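Putative glucarate dehydratase (Pseudomonas fluorescens, PDB 4IT1) probably catalyses the magnesium-dependent dehydration of D-glucarate to 5-dehydro-4-deoxy-D-glucarate, as a member of the mandelate racemase/muconate lactonizing enzyme family. Local coordinates at residues F136-L141 and G320-T325; P151-L156 and V357-P362; G276-H281 and V304-V309. All blocks are in the same frame, centred on the assembly; numbering follows the deposited sequence.

Interactions 1 and 2 form one continuous patch, their centres about 12 Å apart, where helix 128-148 and the chain following it meet helices 322-334 and 348-360 of the barrel. Leu322 joins them: its CD1 lies 3.8 Å from Leu152 CD2, and its backbone O is 3.3 Å from Val357 CG2. Along the sequence their segments alternate. Interaction 3 is nested inside both loops, its centre about 29 Å from that of interaction 1 and 31 Å from that of interaction 2. In interaction 3 the Met277 side chain lies about 10 Å from the magnesium ion; in interaction 2 the Val357 side chain is about 10 Å from that of His342, a predicted proton acceptor.

Interaction 1. Residues F136-L141 and G320-T325; sequences FEVAFL and GGLRDT
Glu137, midway along helix 128-148, faces Gly321 at the N-cap position of helix 322-334, their CA atoms 6.0 Å apart. The carboxylate receives the first two N-H groups of the second helix, one on each oxygen. Leu322 N reaches OE1 of Glu137 at 2.8 Å on the syn side, about 30° out of the carboxylate plane, whereas Arg323 N bonds to OE2 of Glu137 at 3.2 Å through the syn lone pair and almost straight (177°). A bend at chi2 (-113°) turns the glutamate chain so that both oxygens face the helix start. Water 1 extends the grip, donating to Glu137 OE2 and Gly320 O while accepting from Asp324 N. Gly321 leaves room for the acid: its CA is 3.4 Å from Glu137 OE1, where a beta carbon would collide. Apolar groups flank this polar centre. Val138 CG2 meets Leu322 CG at 4.0 Å, the two side chains crossing at about a right angle, and Leu141 CD2 rests over one face of the Arg323 guanidinium, 3.8 Å from NH2. With a leucine in place of Glu137, the Leu322 and Arg323 amides would probably lose their acceptors and water 1 one of its three partners. The chemistry is that of a buried carboxylate set against a helix N-terminus, whose partial positive charge probably stabilises the anion.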
loop_
_atom_site.group_PDB
_atom_site.type_symbol
_atom_site.label_atom_id
_atom_site.label_comp_id
_atom_site.label_asym_id
_atom_site.label_seq_id
_atom_site.Cartn_x
_atom_site.Cartn_y
_atom_site.Cartn_z
ATOM N N PHE A 136 6.689 10.536 -13.410
ATOM C CA PHE A 136 8.072 10.503 -12.969
ATOM C C PHE A 136 8.395 9.340 -12.024
ATOM O O PHE A 136 9.505 8.802 -12.068
ATOM C CB PHE A 136 8.461 11.846 -12.352
ATOM C CG PHE A 136 8.435 12.986 -13.334
ATOM C CD1 PHE A 136 9.217 12.948 -14.488
ATOM C CD2 PHE A 136 7.626 14.094 -13.115
ATOM C CE1 PHE A 136 9.193 13.993 -15.401
ATOM C CE2 PHE A 136 7.600 15.146 -14.023
ATOM C CZ PHE A 136 8.385 15.095 -15.166
ATOM N N GLU A 137 7.428 8.958 -11.184
ATOM C CA GLU A 137 7.581 7.821 -10.265
ATOM C C GLU A 137 8.119 6.595 -11.000
ATOM O O GLU A 137 9.091 5.985 -10.556
ATOM C CB GLU A 137 6.251 7.496 -9.558
ATOM C CG GLU A 137 6.366 6.538 -8.373
ATOM C CD GLU A 137 5.704 5.177 -8.605
ATOM O OE1 GLU A 137 5.429 4.797 -9.765
ATOM O OE2 GLU A 137 5.458 4.467 -7.609
ATOM N N VAL A 138 7.496 6.262 -12.129
ATOM C CA VAL A 138 7.921 5.137 -12.955
ATOM C C VAL A 138 9.395 5.278 -13.349
ATOM O O VAL A 138 10.173 4.340 -13.175
ATOM C CB VAL A 138 7.002 4.958 -14.188
ATOM C CG1 VAL A 138 7.554 3.919 -15.157
ATOM C CG2 VAL A 138 5.598 4.570 -13.744
ATOM N N ALA A 139 9.781 6.455 -13.837
ATOM C CA ALA A 139 11.163 6.704 -14.247
ATOM C C ALA A 139 12.141 6.633 -13.078
ATOM O O ALA A 139 13.233 6.083 -13.220
ATOM C CB ALA A 139 11.270 8.039 -14.962
ATOM N N PHE A 140 11.742 7.188 -11.932
ATOM C CA PHE A 140 12.508 7.085 -10.686
ATOM C C PHE A 140 12.750 5.634 -10.253
ATOM O O PHE A 140 13.809 5.312 -9.713
ATOM C CB PHE A 140 11.768 7.787 -9.553
ATOM C CG PHE A 140 12.117 9.234 -9.381
ATOM C CD1 PHE A 140 11.959 10.143 -10.423
ATOM C CD2 PHE A 140 12.554 9.702 -8.146
ATOM C CE1 PHE A 140 12.260 11.486 -10.240
ATOM C CE2 PHE A 140 12.858 11.042 -7.957
ATOM C CZ PHE A 140 12.704 11.936 -9.004
ATOM N N LEU A 141 11.755 4.772 -10.458
ATOM C CA LEU A 141 11.871 3.361 -10.086
ATOM C C LEU A 141 12.642 2.574 -11.134
ATOM O O LEU A 141 13.471 1.731 -10.787
ATOM C CB LEU A 141 10.501 2.727 -9.825
ATOM C CG LEU A 141 9.763 3.164 -8.552
ATOM C CD1 LEU A 141 8.313 2.707 -8.580
ATOM C CD2 LEU A 141 10.458 2.667 -7.293
ATOM N N GLY A 320 -1.638 7.235 -9.671
ATOM C CA GLY A 320 -0.497 7.807 -8.956
ATOM C C GLY A 320 0.779 6.979 -8.997
ATOM O O GLY A 320 1.651 7.151 -8.156
ATOM N N GLY A 321 0.895 6.087 -9.975
ATOM C CA GLY A 321 2.100 5.271 -10.103
ATOM C C GLY A 321 1.977 3.826 -9.644
ATOM O O GLY A 321 0.877 3.311 -9.419
ATOM N N LEU A 322 3.127 3.181 -9.485
ATOM C CA LEU A 322 3.175 1.733 -9.321
ATOM C C LEU A 322 2.896 1.293 -7.895
ATOM O O LEU A 322 2.143 0.349 -7.682
ATOM C CB LEU A 322 4.504 1.173 -9.839
ATOM C CG LEU A 322 4.850 1.498 -11.301
ATOM C CD1 LEU A 322 6.186 0.888 -11.684
ATOM C CD2 LEU A 322 3.772 1.045 -12.280
ATOM N N ARG A 323 3.483 1.990 -6.928
ATOM C CA ARG A 323 3.271 1.672 -5.525
ATOM C C ARG A 323 1.849 1.987 -5.065
ATOM O O ARG A 323 1.292 1.261 -4.232
ATOM C CB ARG A 323 4.307 2.364 -4.636
ATOM C CG ARG A 323 5.665 1.680 -4.679
ATOM C CD ARG A 323 6.682 2.337 -3.758
ATOM N NE ARG A 323 8.003 1.737 -3.946
ATOM C CZ ARG A 323 9.137 2.199 -3.423
ATOM N NH1 ARG A 323 9.144 3.287 -2.662
ATOM N NH2 ARG A 323 10.276 1.565 -3.660
ATOM N N ASP A 324 1.270 3.056 -5.615
ATOM C CA ASP A 324 -0.114 3.430 -5.317
ATOM C C ASP A 324 -1.080 2.387 -5.868
ATOM O O ASP A 324 -2.103 2.082 -5.248
ATOM C CB ASP A 324 -0.447 4.823 -5.884
ATOM C CG ASP A 324 0.028 5.964 -4.984
ATOM O OD1 ASP A 324 0.550 5.710 -3.874
ATOM O OD2 ASP A 324 -0.130 7.134 -5.391
ATOM N N THR A 325 -0.746 1.852 -7.040
ATOM C CA THR A 325 -1.498 0.760 -7.657
ATOM C C THR A 325 -1.497 -0.528 -6.797
ATOM O O THR A 325 -2.494 -1.265 -6.768
ATOM C CB THR A 325 -0.968 0.473 -9.073
ATOM O OG1 THR A 325 -1.180 1.625 -9.900
ATOM C CG2 THR A 325 -1.681 -0.690 -9.700
HETATM O O HOH W 1 2.809 5.052 -6.640
#

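Interaction 2. Residues P151-L156 and V357-P362; sequences PLVDLL and VAAAVP
Leu156, Ala360 and Val153 carry most of this apolar contact, which ties the connection from the capping-domain side to a helix of the enolase-type modified TIM barrel. The 151-156 segment belongs to the connection from helix 128-148 to barrel strand 163-170, and it packs on residues 357-360 of helix 348-360. Leu156 contributes two surfaces: its CB touches the methyl of Ala360 at 3.9 Å, and its CD1 lies 4.0 Å from Val357 CA, alongside the helix backbone. Val153 approaches the same methyl from one turn earlier in its own segment. Its CG2, set anti to the backbone N, is the branch that does the touching, and it meets both alanine methyls, with Ala359 CB at 4.0 Å. Small alanines let the two backbones come close, the CA atoms of Val153 and Ala360 being 6.0 Å apart. No hydrogen bond crosses between the segments, although Val153 N is held by His356 ND1 just before the second one. The subunit interface adjoins this site, since Ala360 O accepts from Asn96 ND2 of the second subunit. Ala360 CB lies 3.8 Å from Val153 CG2 and 3.6 Å from the carbonyl oxygen of Leu156.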
loop_
_atom_site.group_PDB
_atom_site.type_symbol
_atom_site.label_atom_id
_atom_site.label_comp_id
_atom_site.label_asym_id
_atom_site.label_seq_id
_atom_site.Cartn_x
_atom_site.Cartn_y
_atom_site.Cartn_z
ATOM N N PRO A 151 15.249 -6.496 -12.209
ATOM C CA PRO A 151 14.033 -6.036 -12.894
ATOM C C PRO A 151 13.170 -5.200 -11.955
ATOM O O PRO A 151 13.276 -5.342 -10.730
ATOM C CB PRO A 151 13.323 -7.336 -13.297
ATOM C CG PRO A 151 13.928 -8.404 -12.452
ATOM C CD PRO A 151 15.333 -7.965 -12.157
ATOM N N LEU A 152 12.347 -4.318 -12.517
ATOM C CA LEU A 152 11.622 -3.334 -11.707
ATOM C C LEU A 152 10.769 -4.035 -10.651
ATOM O O LEU A 152 10.797 -3.667 -9.479
ATOM C CB LEU A 152 10.768 -2.409 -12.589
ATOM C CG LEU A 152 10.400 -1.019 -12.048
ATOM C CD1 LEU A 152 9.969 -0.111 -13.187
ATOM C CD2 LEU A 152 9.315 -1.067 -10.984
ATOM N N VAL A 153 10.055 -5.071 -11.083
ATOM C CA VAL A 153 9.182 -5.867 -10.221
ATOM C C VAL A 153 9.804 -6.248 -8.858
ATOM O O VAL A 153 9.086 -6.357 -7.857
ATOM C CB VAL A 153 8.658 -7.100 -10.990
ATOM C CG1 VAL A 153 9.788 -8.071 -11.329
ATOM C CG2 VAL A 153 7.537 -7.784 -10.224
ATOM N N ASP A 154 11.131 -6.410 -8.822
ATOM C CA ASP A 154 11.846 -6.784 -7.596
ATOM C C ASP A 154 11.839 -5.679 -6.543
ATOM O O ASP A 154 11.887 -5.958 -5.337
ATOM C CB ASP A 154 13.283 -7.235 -7.910
ATOM C CG ASP A 154 13.344 -8.626 -8.566
ATOM O OD1 ASP A 154 12.295 -9.300 -8.693
ATOM O OD2 ASP A 154 14.455 -9.050 -8.955
ATOM N N LEU A 155 11.780 -4.429 -7.003
ATOM C CA LEU A 155 11.603 -3.275 -6.121
ATOM C C LEU A 155 10.239 -3.305 -5.453
ATOM O O LEU A 155 10.061 -2.774 -4.359
ATOM C CB LEU A 155 11.735 -1.974 -6.910
ATOM C CG LEU A 155 13.128 -1.551 -7.357
ATOM C CD1 LEU A 155 13.012 -0.649 -8.569
ATOM C CD2 LEU A 155 13.870 -0.856 -6.225
ATOM N N LEU A 156 9.280 -3.928 -6.131
ATOM C CA LEU A 156 7.906 -3.996 -5.663
ATOM C C LEU A 156 7.604 -5.323 -4.943
ATOM O O LEU A 156 6.446 -5.742 -4.877
ATOM C CB LEU A 156 6.946 -3.793 -6.845
ATOM C CG LEU A 156 7.270 -2.684 -7.863
ATOM C CD1 LEU A 156 6.326 -2.718 -9.057
ATOM C CD2 LEU A 156 7.256 -1.310 -7.215
ATOM N N VAL A 357 3.960 -4.037 -12.451
ATOM C CA VAL A 357 3.160 -3.880 -11.231
ATOM C C VAL A 357 2.092 -4.963 -11.211
ATOM O O VAL A 357 1.825 -5.551 -10.172
ATOM C CB VAL A 357 2.576 -2.449 -11.038
ATOM C CG1 VAL A 357 1.544 -2.110 -12.098
ATOM C CG2 VAL A 357 1.983 -2.289 -9.647
ATOM N N ALA A 358 1.521 -5.243 -12.378
ATOM C CA ALA A 358 0.606 -6.362 -12.547
ATOM C C ALA A 358 1.236 -7.690 -12.100
ATOM O O ALA A 358 0.531 -8.605 -11.662
ATOM C CB ALA A 358 0.161 -6.450 -13.997
ATOM N N ALA A 359 2.564 -7.773 -12.207
ATOM C CA ALA A 359 3.306 -8.993 -11.915
ATOM C C ALA A 359 3.594 -9.133 -10.433
ATOM O O ALA A 359 3.766 -10.246 -9.939
ATOM C CB ALA A 359 4.602 -9.039 -12.716
ATOM N N ALA A 360 3.648 -8.006 -9.725
ATOM C CA ALA A 360 3.920 -8.027 -8.287
ATOM C C ALA A 360 2.672 -8.156 -7.413
ATOM O O ALA A 360 2.785 -8.254 -6.182
ATOM C CB ALA A 360 4.741 -6.815 -7.874
ATOM N N VAL A 361 1.489 -8.149 -8.029
ATOM C CA VAL A 361 0.258 -8.209 -7.237
ATOM C C VAL A 361 -0.326 -9.618 -7.192
ATOM O O VAL A 361 -0.572 -10.232 -8.241
ATOM C CB VAL A 361 -0.800 -7.117 -7.599
ATOM C CG1 VAL A 361 -0.188 -5.721 -7.490
ATOM C CG2 VAL A 361 -1.414 -7.337 -8.971
ATOM N N PRO A 362 -0.529 -10.136 -5.968
ATOM C CA PRO A 362 -1.015 -11.496 -5.755
ATOM C C PRO A 362 -2.413 -11.640 -6.312
ATOM O O PRO A 362 -2.719 -12.640 -6.964
ATOM C CB PRO A 362 -1.046 -11.629 -4.227
ATOM C CG PRO A 362 -0.135 -10.562 -3.720
ATOM C CD PRO A 362 -0.288 -9.434 -4.695
#

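Interaction 3. Residues G276-H281 and V304-V309; sequences GMAELH and VAQNSV
Ala278 of helix 274-284 lies hard against Ser308, just beyond helix 297-306, with their CA atoms only 3.8 Å apart. Van der Waals contact dominates this close approach. The Ala278 methyl faces the Ser308 hydroxyl and the Gln306 carbonyl oxygen, its CB standing 3.8 Å from Gln306 O. The apolar pair is Met277 with Val309: the Met277 chain doubles back through bends at chi2 and chi3 (-77° and -76°), bringing its terminal CE to 3.8 Å from Val309 CG1.

Polar groups play a different part, for no direct hydrogen bond joins the two segments. Water 2 supplies the link instead, donating to Ala278 O at 2.7 Å and to Asn307 O at 2.9 Å. The Ser308 hydroxyl, although it touches the alanine methyl, is hydrogen-bonded to Leu274 O, a little earlier on the first helix.

A third kind of contact is the ring against the amide. Asn307, whose positive phi marks the end of helix 297-306, brings ND2 to within 3.8 Å of His281 CD2. The two planes stand about 85° apart, and the amide nitrogen comes at the imidazole obliquely. The ring itself is steadied from elsewhere by the bond between its ND1 and Leu286 O.

Helices 274-284 and 297-306 follow barrel strands 266-268 and 288-290 in turn, and side-by-side packing of successive helices around a parallel barrel is characteristic of the TIM-barrel fold. Met277 lies near the metal site rather than in it, its side chain about 7 Å from that of the magnesium ligand Glu268.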
loop_
_atom_site.group_PDB
_atom_site.type_symbol
_atom_site.label_atom_id
_atom_site.label_comp_id
_atom_site.label_asym_id
_atom_site.label_seq_id
_atom_site.Cartn_x
_atom_site.Cartn_y
_atom_site.Cartn_z
ATOM N N GLY A 276 -26.144 4.693 -10.144
ATOM C CA GLY A 276 -26.685 3.882 -11.236
ATOM C C GLY A 276 -26.062 2.497 -11.291
ATOM O O GLY A 276 -26.768 1.495 -11.464
ATOM N N MET A 277 -24.741 2.445 -11.140
ATOM C CA MET A 277 -24.002 1.183 -11.102
ATOM C C MET A 277 -24.469 0.302 -9.937
ATOM O O MET A 277 -24.722 -0.894 -10.120
ATOM C CB MET A 277 -22.498 1.440 -11.043
ATOM C CG MET A 277 -21.927 2.037 -12.328
ATOM S SD MET A 277 -21.707 0.872 -13.701
ATOM C CE MET A 277 -20.226 0.048 -13.118
ATOM N N ALA A 278 -24.626 0.908 -8.759
ATOM C CA ALA A 278 -25.133 0.209 -7.573
ATOM C C ALA A 278 -26.520 -0.361 -7.821
ATOM O O ALA A 278 -26.793 -1.513 -7.493
ATOM C CB ALA A 278 -25.160 1.139 -6.368
ATOM N N GLU A 279 -27.387 0.454 -8.408
ATOM C CA GLU A 279 -28.771 0.081 -8.629
ATOM C C GLU A 279 -28.835 -1.060 -9.630
ATOM O O GLU A 279 -29.575 -2.030 -9.434
ATOM C CB GLU A 279 -29.575 1.292 -9.100
ATOM C CG GLU A 279 -30.997 1.002 -9.558
ATOM C CD GLU A 279 -32.001 0.878 -8.427
ATOM O OE1 GLU A 279 -33.207 0.789 -8.741
ATOM O OE2 GLU A 279 -31.603 0.866 -7.238
ATOM N N LEU A 280 -28.023 -0.953 -10.679
ATOM C CA LEU A 280 -27.943 -1.987 -11.692
ATOM C C LEU A 280 -27.547 -3.322 -11.067
ATOM O O LEU A 280 -28.183 -4.353 -11.330
ATOM C CB LEU A 280 -26.946 -1.599 -12.790
ATOM C CG LEU A 280 -26.804 -2.617 -13.918
ATOM C CD1 LEU A 280 -28.155 -2.890 -14.588
ATOM C CD2 LEU A 280 -25.781 -2.113 -14.918
ATOM N N HIS A 281 -26.502 -3.295 -10.239
ATOM C CA HIS A 281 -26.058 -4.499 -9.564
ATOM C C HIS A 281 -27.176 -5.090 -8.701
ATOM O O HIS A 281 -27.513 -6.253 -8.858
ATOM C CB HIS A 281 -24.803 -4.249 -8.743
ATOM C CG HIS A 281 -24.369 -5.437 -7.946
ATOM N ND1 HIS A 281 -23.718 -6.514 -8.509
ATOM C CD2 HIS A 281 -24.505 -5.723 -6.630
ATOM C CE1 HIS A 281 -23.460 -7.407 -7.570
ATOM N NE2 HIS A 281 -23.932 -6.955 -6.422
ATOM N N VAL A 304 -17.398 1.851 -1.984
ATOM C CA VAL A 304 -17.460 0.783 -1.001
ATOM C C VAL A 304 -18.642 0.973 -0.056
ATOM O O VAL A 304 -19.200 -0.000 0.442
ATOM C CB VAL A 304 -16.116 0.679 -0.241
ATOM C CG1 VAL A 304 -16.310 0.180 1.184
ATOM C CG2 VAL A 304 -15.147 -0.202 -1.018
ATOM N N ALA A 305 -19.019 2.232 0.173
ATOM C CA ALA A 305 -20.165 2.570 1.017
ATOM C C ALA A 305 -21.497 2.213 0.357
ATOM O O ALA A 305 -22.470 1.906 1.049
ATOM C CB ALA A 305 -20.137 4.053 1.379
ATOM N N GLN A 306 -21.542 2.267 -0.974
ATOM C CA GLN A 306 -22.778 2.015 -1.732
ATOM C C GLN A 306 -22.789 0.647 -2.386
ATOM O O GLN A 306 -23.802 0.241 -2.942
ATOM C CB GLN A 306 -22.940 3.045 -2.850
ATOM C CG GLN A 306 -23.259 4.457 -2.406
ATOM C CD GLN A 306 -23.337 5.412 -3.582
ATOM O OE1 GLN A 306 -22.600 6.392 -3.641
ATOM N NE2 GLN A 306 -24.221 5.116 -4.536
ATOM N N ASN A 307 -21.650 -0.042 -2.349
ATOM C CA ASN A 307 -21.425 -1.262 -3.139
ATOM C C ASN A 307 -21.751 -1.094 -4.641
ATOM O O ASN A 307 -22.474 -1.893 -5.230
ATOM C CB ASN A 307 -22.169 -2.457 -2.515
ATOM C CG ASN A 307 -21.819 -3.778 -3.174
ATOM O OD1 ASN A 307 -20.653 -4.061 -3.471
ATOM N ND2 ASN A 307 -22.836 -4.597 -3.409
ATOM N N SER A 308 -21.196 -0.050 -5.253
ATOM C CA SER A 308 -21.471 0.281 -6.662
ATOM C C SER A 308 -20.817 -0.655 -7.667
ATOM O O SER A 308 -21.423 -1.002 -8.685
ATOM C CB SER A 308 -21.023 1.707 -6.982
ATOM O OG SER A 308 -21.696 2.649 -6.175
ATOM N N VAL A 309 -19.571 -1.033 -7.394
ATOM C CA VAL A 309 -18.800 -1.857 -8.315
ATOM C C VAL A 309 -18.182 -3.060 -7.616
ATOM O O VAL A 309 -17.883 -3.018 -6.420
ATOM C CB VAL A 309 -17.702 -1.049 -9.050
ATOM C CG1 VAL A 309 -18.329 0.058 -9.873
ATOM C CG2 VAL A 309 -16.673 -0.486 -8.081
HETATM O O HOH W 2 -25.285 -2.462 -5.433
#